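PDB 2C9K: pesticidal crystal protein CRY4AA from Bacillus thuringiensis, which binds midgut epithelial cells of insects, mosquito larvae among them, and brings about their colloid-osmotic lysis as a pore-forming delta-endotoxin. Local coordinates for residues A[523-528]-A[598-603]; A[532-537]-A[550-555]; A[361-366]-A[401-406]. All coordinates share one frame; numbering follows the deposited sequence.

Contact 1: residues A[523-528]-A[598-603]; sequences IRYASN and TTVLID
Arg524 and Asp603 are joined across the two strands by a salt bridge, NH1 of Arg524 lying 2.8 Å from OD2 of Asp603. The two side chains run side by side in the same direction, because the arginine is extended from CG to NE and the aspartate CG stands anti to its own backbone N (chi1 174°). The carboxylate oxygen sits at the edge of the guanidinium, close to its plane, whereas NH1 comes in from above the carboxylate plane; the two planes are 69° apart. The same residues are joined through the backbone, Asp603 N donating to Arg524 O at 2.9 Å. In the middle, Ala526 and Leu601 form an antiparallel hydrogen-bonded pair, with Ala526 N to Leu601 O at 2.8 Å and Leu601 N to Ala526 O at 2.7 Å; their CB atoms meet on one face of the sheet. Strands 517-527 and 600-609 are thus antiparallel neighbours in the C-terminal, galactose-binding-like beta-sandwich domain of the three-domain toxin. The other face carries Tyr525, Ser527, Val600 and Ile602. There CD1 of Ile602 reaches over to CG2 of Ile523 at 3.9 Å and also touches CB of Tyr525. Where the strands give way to loop, Asn528 N donates to Thr599 O at 3.2 Å, and OD1 of Asn528 accepts a weak bond from Thr599 N. The amide is further fixed by ND2, which bonds to Gly557 O. In the next shell Tyr560 OH is hydrogen-bonded to Thr599 OG1, Thr533 O to Thr598 OG1, and the Tyr525 hydroxyl to Asn552 N, while Tyr570 OH makes a weak bond with Arg524 NE.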
loop_
_atom_site.group_PDB
_atom_site.type_symbol
_atom_site.label_atom_id
_atom_site.label_comp_id
_atom_site.label_asym_id
_atom_site.label_seq_id
_atom_site.Cartn_x
_atom_site.Cartn_y
_atom_site.Cartn_z
ATOM N N ILE A 523 1.552 -2.725 -20.891
ATOM C CA ILE A 523 0.505 -2.146 -20.048
ATOM C C ILE A 523 -0.403 -3.162 -19.340
ATOM O O ILE A 523 -0.851 -4.135 -19.951
ATOM C CB ILE A 523 -0.374 -1.192 -20.901
ATOM C CG1 ILE A 523 0.358 0.124 -21.117
ATOM C CG2 ILE A 523 -1.706 -0.935 -20.235
ATOM C CD1 ILE A 523 -0.371 1.021 -22.068
ATOM N N ARG A 524 -0.666 -2.929 -18.051
ATOM C CA ARG A 524 -1.551 -3.795 -17.260
ATOM C C ARG A 524 -2.828 -2.983 -17.089
ATOM O O ARG A 524 -2.864 -2.027 -16.316
ATOM C CB ARG A 524 -0.940 -4.111 -15.885
ATOM C CG ARG A 524 -1.737 -5.139 -15.064
ATOM C CD ARG A 524 -0.943 -5.669 -13.868
ATOM N NE ARG A 524 -1.545 -6.845 -13.226
ATOM C CZ ARG A 524 -2.488 -6.811 -12.281
ATOM N NH1 ARG A 524 -2.967 -5.657 -11.843
ATOM N NH2 ARG A 524 -2.946 -7.941 -11.758
ATOM N N TYR A 525 -3.873 -3.371 -17.811
ATOM C CA TYR A 525 -5.134 -2.639 -17.787
ATOM C C TYR A 525 -6.335 -3.553 -17.635
ATOM O O TYR A 525 -6.216 -4.774 -17.656
ATOM C CB TYR A 525 -5.303 -1.902 -19.109
ATOM C CG TYR A 525 -5.633 -2.874 -20.225
ATOM C CD1 TYR A 525 -6.907 -2.910 -20.802
ATOM C CD2 TYR A 525 -4.703 -3.831 -20.632
ATOM C CE1 TYR A 525 -7.243 -3.878 -21.745
ATOM C CE2 TYR A 525 -5.033 -4.803 -21.575
ATOM C CZ TYR A 525 -6.301 -4.820 -22.122
ATOM O OH TYR A 525 -6.621 -5.792 -23.035
ATOM N N ALA A 526 -7.499 -2.924 -17.524
ATOM C CA ALA A 526 -8.785 -3.604 -17.413
ATOM C C ALA A 526 -9.659 -2.908 -18.453
ATOM O O ALA A 526 -9.432 -1.741 -18.784
ATOM C CB ALA A 526 -9.371 -3.423 -16.020
ATOM N N SER A 527 -10.659 -3.610 -18.969
ATOM C CA SER A 527 -11.514 -3.014 -19.988
ATOM C C SER A 527 -12.723 -3.861 -20.323
ATOM O O SER A 527 -12.610 -5.070 -20.494
ATOM C CB SER A 527 -10.704 -2.792 -21.267
ATOM O OG SER A 527 -11.532 -2.368 -22.336
ATOM N N ASN A 528 -13.884 -3.227 -20.409
ATOM C CA ASN A 528 -15.081 -3.953 -20.785
ATOM C C ASN A 528 -15.216 -3.780 -22.300
ATOM O O ASN A 528 -14.229 -3.926 -23.023
ATOM C CB ASN A 528 -16.315 -3.424 -20.043
ATOM C CG ASN A 528 -16.397 -1.918 -20.050
ATOM O OD1 ASN A 528 -15.920 -1.268 -20.981
ATOM N ND2 ASN A 528 -17.019 -1.350 -19.018
ATOM N N THR A 598 -16.829 2.186 -23.926
ATOM C CA THR A 598 -15.887 1.142 -23.543
ATOM C C THR A 598 -14.921 1.691 -22.498
ATOM O O THR A 598 -14.016 2.451 -22.818
ATOM C CB THR A 598 -15.088 0.626 -24.749
ATOM O OG1 THR A 598 -15.990 0.049 -25.696
ATOM C CG2 THR A 598 -14.095 -0.439 -24.320
ATOM N N THR A 599 -15.142 1.304 -21.244
ATOM C CA THR A 599 -14.311 1.736 -20.122
ATOM C C THR A 599 -12.969 1.021 -20.105
ATOM O O THR A 599 -12.904 -0.201 -20.238
ATOM C CB THR A 599 -14.997 1.453 -18.764
ATOM O OG1 THR A 599 -16.167 2.269 -18.626
ATOM C CG2 THR A 599 -14.043 1.737 -17.619
ATOM N N VAL A 600 -11.899 1.790 -19.931
ATOM C CA VAL A 600 -10.549 1.240 -19.865
ATOM C C VAL A 600 -9.900 1.724 -18.572
ATOM O O VAL A 600 -9.854 2.925 -18.299
ATOM C CB VAL A 600 -9.687 1.700 -21.068
ATOM C CG1 VAL A 600 -8.258 1.182 -20.921
ATOM C CG2 VAL A 600 -10.296 1.191 -22.363
ATOM N N LEU A 601 -9.419 0.789 -17.763
ATOM C CA LEU A 601 -8.774 1.157 -16.514
ATOM C C LEU A 601 -7.281 0.856 -16.588
ATOM O O LEU A 601 -6.872 -0.298 -16.689
ATOM C CB LEU A 601 -9.420 0.413 -15.347
ATOM C CG LEU A 601 -10.911 0.707 -15.144
ATOM C CD1 LEU A 601 -11.438 -0.108 -13.979
ATOM C CD2 LEU A 601 -11.125 2.192 -14.887
ATOM N N ILE A 602 -6.471 1.907 -16.561
ATOM C CA ILE A 602 -5.025 1.752 -16.630
ATOM C C ILE A 602 -4.421 1.565 -15.250
ATOM O O ILE A 602 -4.544 2.433 -14.386
ATOM C CB ILE A 602 -4.350 2.979 -17.262
ATOM C CG1 ILE A 602 -4.754 3.111 -18.728
ATOM C CG2 ILE A 602 -2.852 2.845 -17.141
ATOM C CD1 ILE A 602 -4.238 2.006 -19.603
ATOM N N ASP A 603 -3.741 0.439 -15.063
ATOM C CA ASP A 603 -3.109 0.125 -13.790
ATOM C C ASP A 603 -1.603 0.406 -13.756
ATOM O O ASP A 603 -1.158 1.364 -13.116
ATOM C CB ASP A 603 -3.383 -1.340 -13.446
ATOM C CG ASP A 603 -2.645 -1.800 -12.216
ATOM O OD1 ASP A 603 -2.550 -1.008 -11.249
ATOM O OD2 ASP A 603 -2.174 -2.959 -12.217
#

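Contact 2: residues A[532-537]-A[550-555]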
loop_
_atom_site.group_PDB
_atom_site.type_symbol
_atom_site.label_atom_id
_atom_site.label_comp_id
_atom_site.label_asym_id
_atom_site.label_seq_id
_atom_site.Cartn_x
_atom_site.Cartn_y
_atom_site.Cartn_z
ATOM N N ASN A 532 -15.717 -5.592 -31.164
ATOM C CA ASN A 532 -15.987 -4.617 -32.222
ATOM C C ASN A 532 -15.899 -3.184 -31.726
ATOM O O ASN A 532 -16.018 -2.236 -32.508
ATOM C CB ASN A 532 -17.373 -4.858 -32.825
ATOM C CG ASN A 532 -17.569 -6.295 -33.274
ATOM O OD1 ASN A 532 -16.775 -6.825 -34.064
ATOM N ND2 ASN A 532 -18.624 -6.939 -32.770
ATOM N N THR A 533 -15.680 -3.031 -30.423
ATOM C CA THR A 533 -15.581 -1.710 -29.814
ATOM C C THR A 533 -14.325 -1.555 -28.950
ATOM O O THR A 533 -14.372 -1.001 -27.853
ATOM C CB THR A 533 -16.825 -1.436 -28.961
ATOM O OG1 THR A 533 -17.050 -2.539 -28.069
ATOM C CG2 THR A 533 -18.037 -1.237 -29.861
ATOM N N ARG A 534 -13.198 -2.036 -29.460
ATOM C CA ARG A 534 -11.941 -1.959 -28.729
ATOM C C ARG A 534 -11.427 -0.530 -28.656
ATOM O O ARG A 534 -11.483 0.218 -29.635
ATOM C CB ARG A 534 -10.882 -2.832 -29.405
ATOM C CG ARG A 534 -11.330 -4.241 -29.703
ATOM C CD ARG A 534 -10.437 -4.857 -30.753
ATOM N NE ARG A 534 -9.195 -5.382 -30.198
ATOM C CZ ARG A 534 -8.134 -5.714 -30.930
ATOM N NH1 ARG A 534 -8.163 -5.566 -32.250
ATOM N NH2 ARG A 534 -7.051 -6.208 -30.349
ATOM N N ALA A 535 -10.929 -0.154 -27.486
ATOM C CA ALA A 535 -10.369 1.173 -27.306
ATOM C C ALA A 535 -8.986 1.104 -27.939
ATOM O O ALA A 535 -8.355 0.047 -27.956
ATOM C CB ALA A 535 -10.259 1.506 -25.829
ATOM N N VAL A 536 -8.524 2.219 -28.481
ATOM C CA VAL A 536 -7.210 2.266 -29.104
ATOM C C VAL A 536 -6.358 3.247 -28.318
ATOM O O VAL A 536 -6.829 4.325 -27.960
ATOM C CB VAL A 536 -7.320 2.711 -30.577
ATOM C CG1 VAL A 536 -5.959 3.098 -31.124
ATOM C CG2 VAL A 536 -7.892 1.584 -31.394
ATOM N N ILE A 537 -5.112 2.875 -28.052
ATOM C CA ILE A 537 -4.206 3.726 -27.285
ATOM C C ILE A 537 -2.922 4.108 -28.009
ATOM O O ILE A 537 -2.180 3.248 -28.477
ATOM C CB ILE A 537 -3.827 3.039 -25.984
ATOM C CG1 ILE A 537 -3.386 1.601 -26.293
ATOM C CG2 ILE A 537 -5.002 3.095 -25.023
ATOM C CD1 ILE A 537 -3.155 0.733 -25.085
ATOM N N ALA A 550 -4.501 -1.746 -29.989
ATOM C CA ALA A 550 -5.898 -1.917 -29.616
ATOM C C ALA A 550 -5.961 -2.770 -28.357
ATOM O O ALA A 550 -5.257 -3.775 -28.244
ATOM C CB ALA A 550 -6.654 -2.598 -30.734
ATOM N N LEU A 551 -6.794 -2.360 -27.408
ATOM C CA LEU A 551 -6.952 -3.095 -26.164
ATOM C C LEU A 551 -8.088 -4.099 -26.326
ATOM O O LEU A 551 -8.978 -3.903 -27.152
ATOM C CB LEU A 551 -7.254 -2.126 -25.021
ATOM C CG LEU A 551 -6.108 -1.184 -24.644
ATOM C CD1 LEU A 551 -6.560 -0.254 -23.529
ATOM C CD2 LEU A 551 -4.904 -1.995 -24.202
ATOM N N ASN A 552 -8.057 -5.172 -25.540
ATOM C CA ASN A 552 -9.089 -6.202 -25.616
ATOM C C ASN A 552 -10.011 -6.153 -24.410
ATOM O O ASN A 552 -9.640 -5.640 -23.350
ATOM C CB ASN A 552 -8.449 -7.586 -25.670
ATOM C CG ASN A 552 -7.489 -7.741 -26.826
ATOM O OD1 ASN A 552 -6.520 -8.499 -26.734
ATOM N ND2 ASN A 552 -7.754 -7.038 -27.926
ATOM N N PRO A 553 -11.238 -6.677 -24.555
ATOM C CA PRO A 553 -12.174 -6.674 -23.427
ATOM C C PRO A 553 -11.563 -7.617 -22.406
ATOM O O PRO A 553 -10.891 -8.569 -22.784
ATOM C CB PRO A 553 -13.442 -7.240 -24.035
ATOM C CG PRO A 553 -13.330 -6.842 -25.466
ATOM C CD PRO A 553 -11.904 -7.125 -25.785
ATOM N N THR A 554 -11.778 -7.364 -21.122
ATOM C CA THR A 554 -11.197 -8.230 -20.098
ATOM C C THR A 554 -12.212 -8.575 -19.018
ATOM O O THR A 554 -12.047 -9.539 -18.269
ATOM C CB THR A 554 -9.970 -7.563 -19.458
ATOM O OG1 THR A 554 -10.392 -6.468 -18.639
ATOM C CG2 THR A 554 -9.037 -7.041 -20.544
ATOM N N PHE A 555 -13.268 -7.777 -18.942
ATOM C CA PHE A 555 -14.316 -8.022 -17.970
ATOM C C PHE A 555 -15.624 -7.503 -18.533
ATOM O O PHE A 555 -15.653 -6.911 -19.616
ATOM C CB PHE A 555 -13.989 -7.338 -16.638
ATOM C CG PHE A 555 -14.190 -5.848 -16.643
ATOM C CD1 PHE A 555 -15.369 -5.293 -16.156
ATOM C CD2 PHE A 555 -13.189 -4.997 -17.102
ATOM C CE1 PHE A 555 -15.548 -3.906 -16.120
ATOM C CE2 PHE A 555 -13.357 -3.614 -17.071
ATOM C CZ PHE A 555 -14.542 -3.066 -16.576
HETATM O O HOH W 1 -10.811 -2.642 -25.303
#
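The guanidinium of Arg534 lies with one face against Ala550, whose CB sits 3.4 Å above the plane, over its centre. At its edge is the amide of Asn552, the two side chains running alongside each other and their planes 21° apart. Obliquely placed to the same group is Leu551 O, which takes a weak bond from Arg534 NE at 3.4 Å. The segments lie at the open end of the beta hairpin formed by strands 536-541 and 545-550, at the border of one sheet of the C-terminal beta-sandwich domain. Val536 and Ala550 make an antiparallel non-hydrogen-bonded pair, followed by a nearly straight bond from Leu551 N to Ala535 O at 2.9 Å (N-H...O angle 176°). Beyond it one water links Ala535 N and Leu551 O through two weak bonds. Inward from the arginine, the apolar side chains of Ile537 and Leu551 cross at about a right angle. Both also pack on neighbouring strands, Ile537 on Ile523 and Leu551 on Tyr525 and Val600. Ile537 CG1 stands between the backbone N and the carbonyl carbon (chi1 49°), which turns CD1 toward the leucine: CD1 of Ile537 lies 3.4 Å from CD2 and 3.5 Å from CG of Leu551.

Contact 3: residues A[361-366]-A[401-406]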
loop_
_atom_site.group_PDB
_atom_site.type_symbol
_atom_site.label_atom_id
_atom_site.label_comp_id
_atom_site.label_asym_id
_atom_site.label_seq_id
_atom_site.Cartn_x
_atom_site.Cartn_y
_atom_site.Cartn_z
ATOM N N SER A 361 -1.648 18.938 21.044
ATOM C CA SER A 361 -2.887 19.651 20.800
ATOM C C SER A 361 -3.594 19.952 22.121
ATOM O O SER A 361 -3.295 19.339 23.151
ATOM C CB SER A 361 -3.787 18.803 19.904
ATOM O OG SER A 361 -3.885 17.483 20.413
ATOM N N LEU A 362 -4.528 20.898 22.089
ATOM C CA LEU A 362 -5.274 21.260 23.285
ATOM C C LEU A 362 -6.237 20.130 23.628
ATOM O O LEU A 362 -6.791 19.491 22.738
ATOM C CB LEU A 362 -6.027 22.573 23.053
ATOM C CG LEU A 362 -5.113 23.772 22.764
ATOM C CD1 LEU A 362 -5.939 25.019 22.557
ATOM C CD2 LEU A 362 -4.157 23.977 23.924
ATOM N N ASP A 363 -6.412 19.873 24.920
ATOM C CA ASP A 363 -7.295 18.811 25.379
ATOM C C ASP A 363 -8.590 19.379 25.942
ATOM O O ASP A 363 -8.693 19.664 27.135
ATOM C CB ASP A 363 -6.571 17.969 26.426
ATOM C CG ASP A 363 -7.491 17.006 27.142
ATOM O OD1 ASP A 363 -8.414 16.455 26.501
ATOM O OD2 ASP A 363 -7.279 16.787 28.354
ATOM N N ASN A 364 -9.580 19.529 25.066
ATOM C CA ASN A 364 -10.885 20.084 25.414
ATOM C C ASN A 364 -11.648 19.394 26.538
ATOM O O ASN A 364 -12.701 19.879 26.955
ATOM C CB ASN A 364 -11.783 20.135 24.176
ATOM C CG ASN A 364 -11.939 18.778 23.513
ATOM O OD1 ASN A 364 -13.017 18.437 23.034
ATOM N ND2 ASN A 364 -10.859 18.004 23.472
ATOM N N LYS A 365 -11.140 18.271 27.029
ATOM C CA LYS A 365 -11.823 17.573 28.114
ATOM C C LYS A 365 -13.275 17.317 27.717
ATOM O O LYS A 365 -14.197 17.651 28.465
ATOM C CB LYS A 365 -11.808 18.421 29.389
ATOM C CG LYS A 365 -10.438 18.887 29.846
ATOM C CD LYS A 365 -9.611 17.746 30.391
ATOM C CE LYS A 365 -8.348 18.275 31.045
ATOM N NZ LYS A 365 -8.663 19.277 32.110
ATOM N N TYR A 366 -13.465 16.746 26.531
ATOM C CA TYR A 366 -14.792 16.428 26.006
ATOM C C TYR A 366 -15.784 17.581 26.040
ATOM O O TYR A 366 -16.991 17.352 26.129
ATOM C CB TYR A 366 -15.405 15.232 26.748
ATOM C CG TYR A 366 -14.665 13.932 26.545
ATOM C CD1 TYR A 366 -13.570 13.606 27.341
ATOM C CD2 TYR A 366 -15.043 13.038 25.541
ATOM C CE1 TYR A 366 -12.869 12.428 27.148
ATOM C CE2 TYR A 366 -14.346 11.852 25.335
ATOM C CZ TYR A 366 -13.258 11.553 26.146
ATOM O OH TYR A 366 -12.545 10.385 25.963
ATOM N N ASP A 401 -4.451 22.133 29.526
ATOM C CA ASP A 401 -4.032 20.746 29.472
ATOM C C ASP A 401 -3.847 20.477 27.984
ATOM O O ASP A 401 -4.514 21.096 27.155
ATOM C CB ASP A 401 -5.122 19.847 30.045
ATOM C CG ASP A 401 -5.315 20.048 31.536
ATOM O OD1 ASP A 401 -4.415 19.637 32.304
ATOM O OD2 ASP A 401 -6.354 20.621 31.940
ATOM N N VAL A 402 -2.935 19.574 27.642
ATOM C CA VAL A 402 -2.679 19.259 26.240
ATOM C C VAL A 402 -2.580 17.756 26.045
ATOM O O VAL A 402 -2.405 17.010 27.006
ATOM C CB VAL A 402 -1.343 19.911 25.727
ATOM C CG1 VAL A 402 -1.460 21.435 25.693
ATOM C CG2 VAL A 402 -0.183 19.496 26.620
ATOM N N ASN A 403 -2.704 17.320 24.796
ATOM C CA ASN A 403 -2.590 15.908 24.461
ATOM C C ASN A 403 -1.317 15.736 23.651
ATOM O O ASN A 403 -0.915 16.638 22.921
ATOM C CB ASN A 403 -3.785 15.438 23.627
ATOM C CG ASN A 403 -5.049 15.279 24.447
ATOM O OD1 ASN A 403 -5.064 14.584 25.467
ATOM N ND2 ASN A 403 -6.127 15.916 23.998
ATOM N N LYS A 404 -0.678 14.582 23.793
ATOM C CA LYS A 404 0.554 14.287 23.060
ATOM C C LYS A 404 0.338 12.978 22.316
ATOM O O LYS A 404 0.043 11.944 22.920
ATOM C CB LYS A 404 1.744 14.169 24.021
ATOM N N ASN A 405 0.473 13.034 20.998
ATOM C CA ASN A 405 0.265 11.859 20.158
ATOM C C ASN A 405 1.348 11.725 19.116
ATOM O O ASN A 405 1.881 12.719 18.643
ATOM C CB ASN A 405 -1.084 11.965 19.447
ATOM C CG ASN A 405 -2.251 11.774 20.382
ATOM O OD1 ASN A 405 -2.548 10.653 20.779
ATOM N ND2 ASN A 405 -2.914 12.867 20.748
ATOM N N ILE A 406 1.670 10.490 18.758
ATOM C CA ILE A 406 2.680 10.248 17.743
ATOM C C ILE A 406 2.047 9.593 16.517
ATOM O O ILE A 406 1.233 8.667 16.643
ATOM C CB ILE A 406 3.793 9.325 18.259
ATOM C CG1 ILE A 406 4.552 10.007 19.395
ATOM C CG2 ILE A 406 4.735 8.976 17.117
ATOM C CD1 ILE A 406 5.643 9.159 19.986
HETATM O O HOH W 2 -6.172 17.068 21.401
#
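Ser361 and Asn403 form an antiparallel hydrogen-bonded pair, Ser361 N to Asn403 O at 3.1 Å and Asn403 N to Ser361 O at 2.7 Å, and a further bond from Asp363 N to Asp401 O at 3.2 Å carries the ladder past the end of strand 353-362. That last donor stands above the carbonyl plane of Asp401, as the chain is already turning away. Lys365 reaches back across to the other segment: bent at chi2 and chi4, its chain crosses the side chain of Asp401 at about a right angle and brings NZ to 2.7 Å from OD2 of Asp401. The ammonium meets this oxygen from above the carboxylate plane, and the salt bridge forms at the exposed margin of the contact. The CB of Asp363 points toward the opposite segment and lies near ND2 of Asn403; with CG anti to the backbone N (chi1 169°), OD1 is placed to accept a weak bond from that ND2. The same OD1 takes a weak bond from Lys365 N, as in an Asx turn. Glu271 OE2 lies close to that oxygen, a like charge that could raise the proton affinity of either group. A water bridges the two segments: it accepts from Asn403 ND2 at 2.8 Å and from Ser361 OG, and donates to Leu362 O. From the pair Leu362 and Val402 the side chains diverge, leaving a single apolar touch, CD2 of Leu362 to CG1 of Val402 at 4.1 Å; Leu362 continues onto Phe312. Strand 402-407 is the outermost of a four-stranded antiparallel sheet whose order, 386-392, 373-381, 353-362, 402-407, is that of a Greek key, as in the beta-prism of the central domain of three-domain Cry toxins.

Overall arrangement
Contacts 1 and 2 belong to the C-terminal domain and touch each other, their centres 8 Å apart; the backbones of Ser527 and Thr554 are hydrogen-bonded at the junction, and Asn528 packs on the ring of Phe555. Contact 1 is wholly buried and joins strands distant in sequence, whereas contact 2 closes a local hairpin and is only partly buried. Contact 3 lies in the central domain on the opposite side of the chain's centre, its centre about 47 Å from that of contact 1. Contacts 1 and 3 each pair a strand ladder with one salt bridge, buried in contact 1 and exposed in contact 3. Contact 2 has no salt bridge and combines a single strong backbone bond with apolar packing and an arginine lying flat; one water enters each of contacts 2 and 3.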